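Local coordinates for protein Aln2 (Streptomyces sp. CM020, PDB 6P7L) that probably takes part in biosynthesis of the polyketide antibiotic alnumycin, as a noncanonical member of the NTF2-like superfamily, at residues L134-V146 with S154-V166. Sequence-based numbering, arbitrary orientation.
Sequences LVEPTCFVRDTLV and SRSRVIERDDLVV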
ATOM      1  N   LEU A 134       6.734 -14.216   7.588  1.00 17.49           N
ATOM      2  CA  LEU A 134       5.901 -15.034   6.702  1.00 16.22           C
ATOM      3  C   LEU A 134       4.945 -14.124   5.948  1.00 16.99           C
ATOM      4  O   LEU A 134       4.515 -13.107   6.491  1.00 19.47           O
ATOM      5  CB  LEU A 134       5.099 -16.074   7.489  1.00 51.89           C
ATOM      6  CG  LEU A 134       5.844 -17.002   8.441  1.00 85.53           C
ATOM      7  CD1 LEU A 134       4.898 -17.886   9.219  1.00 81.55           C
ATOM      8  CD2 LEU A 134       6.832 -17.841   7.643  1.00 80.17           C
ATOM      9  N   VAL A 135       4.680 -14.432   4.681  1.00 14.84           N
ATOM     10  CA  VAL A 135       3.653 -13.732   3.905  1.00 13.03           C
ATOM     11  C   VAL A 135       2.524 -14.706   3.603  1.00 17.34           C
ATOM     12  O   VAL A 135       2.743 -15.740   2.955  1.00 15.64           O
ATOM     13  CB  VAL A 135       4.222 -13.120   2.623  1.00 13.70           C
ATOM     14  CG1 VAL A 135       3.137 -12.409   1.844  1.00 17.41           C
ATOM     15  CG2 VAL A 135       5.372 -12.193   2.934  1.00 26.34           C
ATOM     16  N   GLU A 136       1.325 -14.377   4.071  1.00 15.87           N
ATOM     17  CA  GLU A 136       0.175 -15.245   3.865  1.00 12.96           C
ATOM     18  C   GLU A 136      -0.379 -15.131   2.443  1.00 14.97           C
ATOM     19  O   GLU A 136      -0.152 -14.133   1.749  1.00 15.49           O
ATOM     20  CB  GLU A 136      -0.894 -14.931   4.901  1.00 16.66           C
ATOM     21  CG  GLU A 136      -0.484 -15.367   6.299  1.00 19.64           C
ATOM     22  CD  GLU A 136      -1.655 -15.444   7.275  1.00 20.40           C
ATOM     23  OE1 GLU A 136      -2.722 -14.867   6.954  1.00 26.98           O
ATOM     24  OE2 GLU A 136      -1.499 -16.090   8.333  1.00 27.83           O
ATOM     25  N   PRO A 137      -1.086 -16.168   1.978  1.00 13.19           N
ATOM     26  CA  PRO A 137      -1.668 -16.110   0.632  1.00 15.61           C
ATOM     27  C   PRO A 137      -2.462 -14.823   0.437  1.00 13.42           C
ATOM     28  O   PRO A 137      -3.215 -14.375   1.312  1.00 14.96           O
ATOM     29  CB  PRO A 137      -2.568 -17.352   0.561  1.00 17.62           C
ATOM     30  CG  PRO A 137      -2.236 -18.173   1.786  1.00 20.65           C
ATOM     31  CD  PRO A 137      -1.399 -17.417   2.710  1.00 20.51           C
ATOM     32  N   THR A 138      -2.323 -14.241  -0.746  1.00 15.35           N
ATOM     33  CA  THR A 138      -3.048 -13.014  -0.980  1.00 13.84           C
ATOM     34  C   THR A 138      -4.538 -13.310  -1.135  1.00 15.75           C
ATOM     35  O   THR A 138      -4.959 -14.431  -1.423  1.00 16.14           O
ATOM     36  CB  THR A 138      -2.480 -12.301  -2.191  1.00 10.96           C
ATOM     37  OG1 THR A 138      -2.476 -13.175  -3.299  1.00 15.49           O
ATOM     38  CG2 THR A 138      -1.056 -11.872  -1.949  1.00 14.17           C
ATOM     39  N   CYS A 139      -5.339 -12.287  -0.853  1.00 12.29           N
ATOM     40  CA  CYS A 139      -6.791 -12.338  -0.920  1.00 12.97           C
ATOM     41  C   CYS A 139      -7.315 -11.191  -1.768  1.00 14.51           C
ATOM     42  O   CYS A 139      -6.734 -10.099  -1.818  1.00 14.49           O
ATOM     43  CB  CYS A 139      -7.433 -12.195   0.490  1.00 19.54           C
ATOM     44  SG  CYS A 139      -7.087 -13.568   1.602  1.00 24.40           S
ATOM     45  N   PHE A 140      -8.458 -11.431  -2.379  1.00 17.13           N
ATOM     46  CA  PHE A 140      -9.250 -10.377  -2.983  1.00 13.99           C
ATOM     47  C   PHE A 140     -10.487 -10.195  -2.134  1.00 13.47           C
ATOM     48  O   PHE A 140     -11.258 -11.147  -1.934  1.00 15.48           O
ATOM     49  CB  PHE A 140      -9.640 -10.719  -4.396  1.00 16.71           C
ATOM     50  CG  PHE A 140     -10.218  -9.555  -5.150  1.00 20.40           C
ATOM     51  CD1 PHE A 140     -11.567  -9.263  -5.100  1.00 20.25           C
ATOM     52  CD2 PHE A 140      -9.392  -8.738  -5.892  1.00 15.88           C
ATOM     53  CE1 PHE A 140     -12.098  -8.194  -5.813  1.00 26.19           C
ATOM     54  CE2 PHE A 140      -9.927  -7.642  -6.615  1.00 25.33           C
ATOM     55  CZ  PHE A 140     -11.270  -7.392  -6.561  1.00 22.89           C
ATOM     56  N   VAL A 141     -10.674  -8.972  -1.643  1.00 13.26           N
ATOM     57  CA  VAL A 141     -11.681  -8.670  -0.638  1.00 13.94           C
ATOM     58  C   VAL A 141     -12.713  -7.720  -1.227  1.00 12.94           C
ATOM     59  O   VAL A 141     -12.366  -6.762  -1.932  1.00 12.38           O
ATOM     60  CB  VAL A 141     -11.053  -8.065   0.631  1.00 14.33           C
ATOM     61  CG1 VAL A 141     -12.125  -7.946   1.685  1.00 16.60           C
ATOM     62  CG2 VAL A 141      -9.945  -8.927   1.120  1.00 14.78           C
ATOM     63  N   ARG A 142     -13.984  -7.992  -0.934  1.00 11.57           N
ATOM     64  CA  ARG A 142     -15.082  -7.096  -1.279  1.00 12.28           C
ATOM     65  C   ARG A 142     -15.841  -6.755   0.000  1.00 14.66           C
ATOM     66  O   ARG A 142     -16.324  -7.651   0.704  1.00 15.31           O
ATOM     67  CB  ARG A 142     -16.021  -7.703  -2.329  1.00 14.60           C
ATOM     68  CG  ARG A 142     -15.410  -7.827  -3.700  1.00 19.00           C
ATOM     69  CD  ARG A 142     -16.449  -8.003  -4.763  1.00 26.57           C
ATOM     70  NE  ARG A 142     -15.871  -7.753  -6.087  1.00 34.03           N
ATOM     71  CZ  ARG A 142     -15.163  -8.630  -6.779  1.00 66.19           C
ATOM     72  NH1 ARG A 142     -14.930  -9.837  -6.289  1.00 78.16           N
ATOM     73  NH2 ARG A 142     -14.690  -8.287  -7.964  1.00 78.31           N
ATOM     74  N   ASP A 143     -15.973  -5.456   0.286  1.00 13.71           N
ATOM     75  CA  ASP A 143     -16.690  -4.977   1.454  1.00 12.16           C
ATOM     76  C   ASP A 143     -17.876  -4.106   1.053  1.00 12.18           C
ATOM     77  O   ASP A 143     -17.869  -3.458   0.002  1.00 14.40           O
ATOM     78  CB  ASP A 143     -15.804  -4.081   2.357  1.00 13.64           C
ATOM     79  CG  ASP A 143     -14.788  -4.843   3.171  1.00 14.15           C
ATOM     80  OD1 ASP A 143     -14.950  -6.068   3.377  1.00 14.98           O
ATOM     81  OD2 ASP A 143     -13.792  -4.160   3.571  1.00 15.96           O
ATOM     82  N   THR A 144     -18.868  -4.019   1.929  1.00 12.99           N
ATOM     83  CA  THR A 144     -19.798  -2.900   1.885  1.00 15.14           C
ATOM     84  C   THR A 144     -19.720  -2.198   3.233  1.00 19.08           C
ATOM     85  O   THR A 144     -19.610  -2.857   4.288  1.00 17.23           O
ATOM     86  CB  THR A 144     -21.255  -3.301   1.589  1.00 22.54           C
ATOM     87  OG1 THR A 144     -21.810  -3.966   2.725  1.00 24.42           O
ATOM     88  CG2 THR A 144     -21.327  -4.171   0.358  1.00 21.42           C
ATOM     89  N   LEU A 145     -19.730  -0.869   3.179  1.00 14.86           N
ATOM     90  CA  LEU A 145     -19.730  -0.017   4.356  1.00 18.77           C
ATOM     91  C   LEU A 145     -20.994   0.826   4.364  1.00 19.78           C
ATOM     92  O   LEU A 145     -21.540   1.196   3.311  1.00 19.94           O
ATOM     93  CB  LEU A 145     -18.497   0.910   4.399  1.00 15.59           C
ATOM     94  CG  LEU A 145     -17.170   0.260   4.040  1.00 16.12           C
ATOM     95  CD1 LEU A 145     -16.075   1.311   3.846  1.00 17.68           C
ATOM     96  CD2 LEU A 145     -16.800  -0.753   5.081  1.00 19.48           C
ATOM     97  N   VAL A 146     -21.452   1.145   5.570  1.00 18.60           N
ATOM     98  CA  VAL A 146     -22.635   1.973   5.744  1.00 16.32           C
ATOM     99  C   VAL A 146     -22.331   3.013   6.808  1.00 21.27           C
ATOM    100  O   VAL A 146     -21.461   2.829   7.656  1.00 20.04           O
ATOM    101  CB  VAL A 146     -23.873   1.148   6.122  1.00 23.80           C
ATOM    102  CG1 VAL A 146     -24.248   0.203   4.998  1.00 31.15           C
ATOM    103  CG2 VAL A 146     -23.656   0.396   7.455  1.00 23.16           C
ATOM    104  N   SER A 154     -18.641  -1.387   8.961  1.00 15.94           N
ATOM    105  CA  SER A 154     -18.655  -2.525   8.045  1.00 14.26           C
ATOM    106  C   SER A 154     -20.012  -3.226   8.094  1.00 19.74           C
ATOM    107  O   SER A 154     -20.524  -3.524   9.181  1.00 19.16           O
ATOM    108  CB  SER A 154     -17.542  -3.496   8.406  1.00 17.58           C
ATOM    109  OG  SER A 154     -16.303  -3.160   7.805  1.00 17.96           O
ATOM    110  N   ARG A 155     -20.605  -3.458   6.919  1.00 15.62           N
ATOM    111  CA  ARG A 155     -21.845  -4.228   6.791  1.00 17.60           C
ATOM    112  C   ARG A 155     -21.635  -5.631   6.247  1.00 17.57           C
ATOM    113  O   ARG A 155     -22.293  -6.579   6.694  1.00 24.03           O
ATOM    114  CB  ARG A 155     -22.845  -3.486   5.903  1.00 19.74           C
ATOM    115  CG  ARG A 155     -24.150  -4.247   5.698  1.00 41.73           C
ATOM    116  CD  ARG A 155     -25.204  -3.379   4.988  1.00 82.76           C
ATOM    117  NE  ARG A 155     -25.219  -3.599   3.541  1.00 93.09           N
ATOM    118  CZ  ARG A 155     -25.959  -2.908   2.683  1.00101.31           C
ATOM    119  NH1 ARG A 155     -26.753  -1.943   3.119  1.00108.80           N
ATOM    120  NH2 ARG A 155     -25.901  -3.179   1.385  1.00105.84           N
ATOM    121  N   SER A 156     -20.712  -5.786   5.303  1.00 16.22           N
ATOM    122  CA  SER A 156     -20.458  -7.043   4.621  1.00 17.48           C
ATOM    123  C   SER A 156     -18.969  -7.112   4.364  1.00 19.00           C
ATOM    124  O   SER A 156     -18.354  -6.089   4.071  1.00 18.50           O
ATOM    125  CB  SER A 156     -21.226  -7.093   3.241  1.00 23.41           C
ATOM    126  OG  SER A 156     -20.749  -8.122   2.387  1.00 81.55           O
ATOM    127  N   ARG A 157     -18.373  -8.292   4.512  1.00 13.56           N
ATOM    128  CA  ARG A 157     -16.998  -8.518   4.086  1.00 14.67           C
ATOM    129  C   ARG A 157     -16.970  -9.908   3.450  1.00 14.77           C
ATOM    130  O   ARG A 157     -17.434 -10.874   4.071  1.00 16.39           O
ATOM    131  CB  ARG A 157     -16.017  -8.435   5.254  1.00 16.71           C
ATOM    132  CG  ARG A 157     -14.595  -8.818   4.882  1.00 13.84           C
ATOM    133  CD  ARG A 157     -13.526  -8.242   5.796  1.00 13.67           C
ATOM    134  NE  ARG A 157     -13.529  -6.805   5.675  1.00 14.84           N
ATOM    135  CZ  ARG A 157     -13.063  -5.942   6.578  1.00 17.27           C
ATOM    136  NH1 ARG A 157     -12.480  -6.375   7.698  1.00 15.39           N
ATOM    137  NH2 ARG A 157     -13.194  -4.637   6.342  1.00 17.77           N
ATOM    138  N   VAL A 158     -16.439 -10.013   2.233  1.00 12.49           N
ATOM    139  CA  VAL A 158     -16.305 -11.307   1.544  1.00 12.71           C
ATOM    140  C   VAL A 158     -14.849 -11.462   1.121  1.00 17.52           C
ATOM    141  O   VAL A 158     -14.330 -10.627   0.376  1.00 16.31           O
ATOM    142  CB  VAL A 158     -17.228 -11.396   0.317  1.00 19.76           C
ATOM    143  CG1 VAL A 158     -17.032 -12.729  -0.432  1.00 27.90           C
ATOM    144  CG2 VAL A 158     -18.699 -11.214   0.717  1.00 24.12           C
ATOM    145  N   ILE A 159     -14.194 -12.514   1.585  1.00 15.62           N
ATOM    146  CA  ILE A 159     -12.777 -12.758   1.322  1.00 19.75           C
ATOM    147  C   ILE A 159     -12.659 -13.928   0.352  1.00 15.45           C
ATOM    148  O   ILE A 159     -13.199 -15.007   0.619  1.00 18.40           O
ATOM    149  CB  ILE A 159     -12.025 -13.064   2.627  1.00 21.90           C
ATOM    150  CG1 ILE A 159     -12.064 -11.828   3.538  1.00 24.00           C
ATOM    151  CG2 ILE A 159     -10.607 -13.488   2.342  1.00 22.01           C
ATOM    152  CD1 ILE A 159     -11.696 -12.116   4.957  1.00 49.39           C
ATOM    153  N   GLU A 160     -11.976 -13.722  -0.776  1.00 15.32           N
ATOM    154  CA  GLU A 160     -11.649 -14.803  -1.707  1.00 19.25           C
ATOM    155  C   GLU A 160     -10.145 -15.017  -1.606  1.00 14.98           C
ATOM    156  O   GLU A 160      -9.371 -14.091  -1.886  1.00 15.73           O
ATOM    157  CB  GLU A 160     -12.068 -14.459  -3.142  1.00 22.09           C
ATOM    158  CG  GLU A 160     -13.587 -14.444  -3.319  1.00 74.41           C
ATOM    159  CD  GLU A 160     -14.015 -14.211  -4.748  1.00116.62           C
ATOM    160  OE1 GLU A 160     -13.171 -14.361  -5.656  1.00140.03           O
ATOM    161  OE2 GLU A 160     -15.199 -13.885  -4.964  1.00126.32           O
ATOM    162  N   ARG A 161      -9.727 -16.201  -1.161  1.00 15.54           N
ATOM    163  CA  ARG A 161      -8.305 -16.458  -0.977  1.00 12.71           C
ATOM    164  C   ARG A 161      -7.697 -16.990  -2.263  1.00 15.38           C
ATOM    165  O   ARG A 161      -8.232 -17.930  -2.871  1.00 16.50           O
ATOM    166  CB  ARG A 161      -8.059 -17.434   0.172  1.00 20.69           C
ATOM    167  CG  ARG A 161      -6.882 -16.943   1.013  1.00 35.85           C
ATOM    168  CD  ARG A 161      -6.795 -17.645   2.307  1.00 37.17           C
ATOM    169  NE  ARG A 161      -6.190 -18.952   2.112  1.00 30.28           N
ATOM    170  CZ  ARG A 161      -6.234 -19.936   2.995  1.00 41.10           C
ATOM    171  NH1 ARG A 161      -6.867 -19.766   4.146  1.00 39.98           N
ATOM    172  NH2 ARG A 161      -5.642 -21.083   2.719  1.00 33.32           N
ATOM    173  N   ASP A 162      -6.591 -16.369  -2.691  1.00 13.28           N
ATOM    174  CA  ASP A 162      -6.084 -16.654  -4.025  1.00 16.03           C
ATOM    175  C   ASP A 162      -5.592 -18.083  -4.147  1.00 18.69           C
ATOM    176  O   ASP A 162      -5.676 -18.656  -5.236  1.00 15.82           O
ATOM    177  CB  ASP A 162      -4.969 -15.675  -4.379  1.00 15.13           C
ATOM    178  CG  ASP A 162      -5.497 -14.289  -4.781  1.00 15.74           C
ATOM    179  OD1 ASP A 162      -6.579 -14.238  -5.414  1.00 16.38           O
ATOM    180  OD2 ASP A 162      -4.792 -13.262  -4.511  1.00 16.12           O
ATOM    181  N   ASP A 163      -5.061 -18.684  -3.067  1.00 16.39           N
ATOM    182  CA  ASP A 163      -4.627 -20.072  -3.196  1.00 15.26           C
ATOM    183  C   ASP A 163      -5.825 -20.990  -3.461  1.00 15.76           C
ATOM    184  O   ASP A 163      -5.736 -21.932  -4.257  1.00 16.86           O
ATOM    185  CB  ASP A 163      -3.851 -20.527  -1.965  1.00 17.07           C
ATOM    186  CG  ASP A 163      -4.635 -20.421  -0.689  1.00 24.08           C
ATOM    187  OD1 ASP A 163      -5.345 -19.416  -0.488  1.00 21.16           O
ATOM    188  OD2 ASP A 163      -4.510 -21.371   0.107  1.00 23.03           O
ATOM    189  N   LEU A 164      -6.957 -20.714  -2.813  1.00 16.22           N
ATOM    190  CA  LEU A 164      -8.163 -21.506  -3.019  1.00 17.12           C
ATOM    191  C   LEU A 164      -8.702 -21.319  -4.426  1.00 16.26           C
ATOM    192  O   LEU A 164      -9.160 -22.288  -5.051  1.00 21.68           O
ATOM    193  CB  LEU A 164      -9.209 -21.130  -1.969  1.00 17.58           C
ATOM    194  CG  LEU A 164      -8.861 -21.530  -0.532  1.00 22.81           C
ATOM    195  CD1 LEU A 164      -9.995 -21.144   0.444  1.00 29.54           C
ATOM    196  CD2 LEU A 164      -8.547 -23.010  -0.414  1.00 28.92           C
ATOM    197  N   VAL A 165      -8.622 -20.088  -4.952  1.00 22.46           N
ATOM    198  CA  VAL A 165      -9.027 -19.815  -6.335  1.00 23.97           C
ATOM    199  C   VAL A 165      -8.166 -20.605  -7.299  1.00 20.68           C
ATOM    200  O   VAL A 165      -8.674 -21.260  -8.227  1.00 19.70           O
ATOM    201  CB  VAL A 165      -8.929 -18.305  -6.636  1.00 23.92           C
ATOM    202  CG1 VAL A 165      -9.109 -18.038  -8.156  1.00 33.38           C
ATOM    203  CG2 VAL A 165      -9.934 -17.552  -5.834  1.00 24.33           C
ATOM    204  N   VAL A 166      -6.849 -20.574  -7.082  1.00 17.43           N
ATOM    205  CA  VAL A 166      -5.931 -21.337  -7.925  1.00 15.85           C
ATOM    206  C   VAL A 166      -6.278 -22.823  -7.891  1.00 17.53           C
ATOM    207  O   VAL A 166      -6.278 -23.503  -8.920  1.00 22.51           O
ATOM    208  CB  VAL A 166      -4.480 -21.107  -7.483  1.00 19.10           C
ATOM    209  CG1 VAL A 166      -3.535 -22.051  -8.208  1.00 20.80           C
ATOM    210  CG2 VAL A 166      -4.078 -19.646  -7.703  1.00 38.12           C
TER
HETATM  211  O   HOH W   1     -14.081 -11.210  -2.590  1.00 18.11           O
HETATM  212  O   HOH W   2     -16.434 -11.351  -3.862  1.00 38.51           O
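Pro137 lays its CB 3.6 Å from OD1 of Asp163, whose carboxylate is gripped side-on by NE and NH2 of Arg161. Next to it, Thr138 binds Asp162 twice: its carbonyl O accepts the Asp162 backbone N, and its hydroxyl OG1 donates to the anti lone pair of Asp162 OD2 at 2.6 Å. Here helix 162-168 starts, and the second subunit closes in, its Arg100 forming a salt bridge with Asp162 OD1. Cys139 SG, swung beside its own backbone N (chi1 -66°), rests 3.4 Å from Arg161 CG and 3.6 Å from Ile159 CG2. Phe140 then pairs with Glu160 through two backbone bonds, and a water bridges Phe140 O and Val158 O. Arg142 repeats the pattern with Val158; a second water tentatively links its NH1 to OE2 of poorly ordered Glu160. On the face of Val141, Asp143 and Arg157 run side by side. In their salt bridge Arg157 NE meets Asp143 OD1 at 2.8 Å, syn but tilted from the carboxylate plane, while Arg157 NH2 reaches Asp143 OD2 at 2.9 Å from above it. The hydroxyls of Tyr44 and Tyr120 also hydrogen-bond Asp143 OD2, giving the buried carboxylate four polar contacts; Gln47 holds Arg157 NH2. Thr144 O accepts both Arg155 N and Ser156 N, a classic beta bulge, before Val146 CG1 packs against Arg155 CD. The whole is an antiparallel hairpin within the curved sheet of the NTF2-like (SnoaL-like) fold.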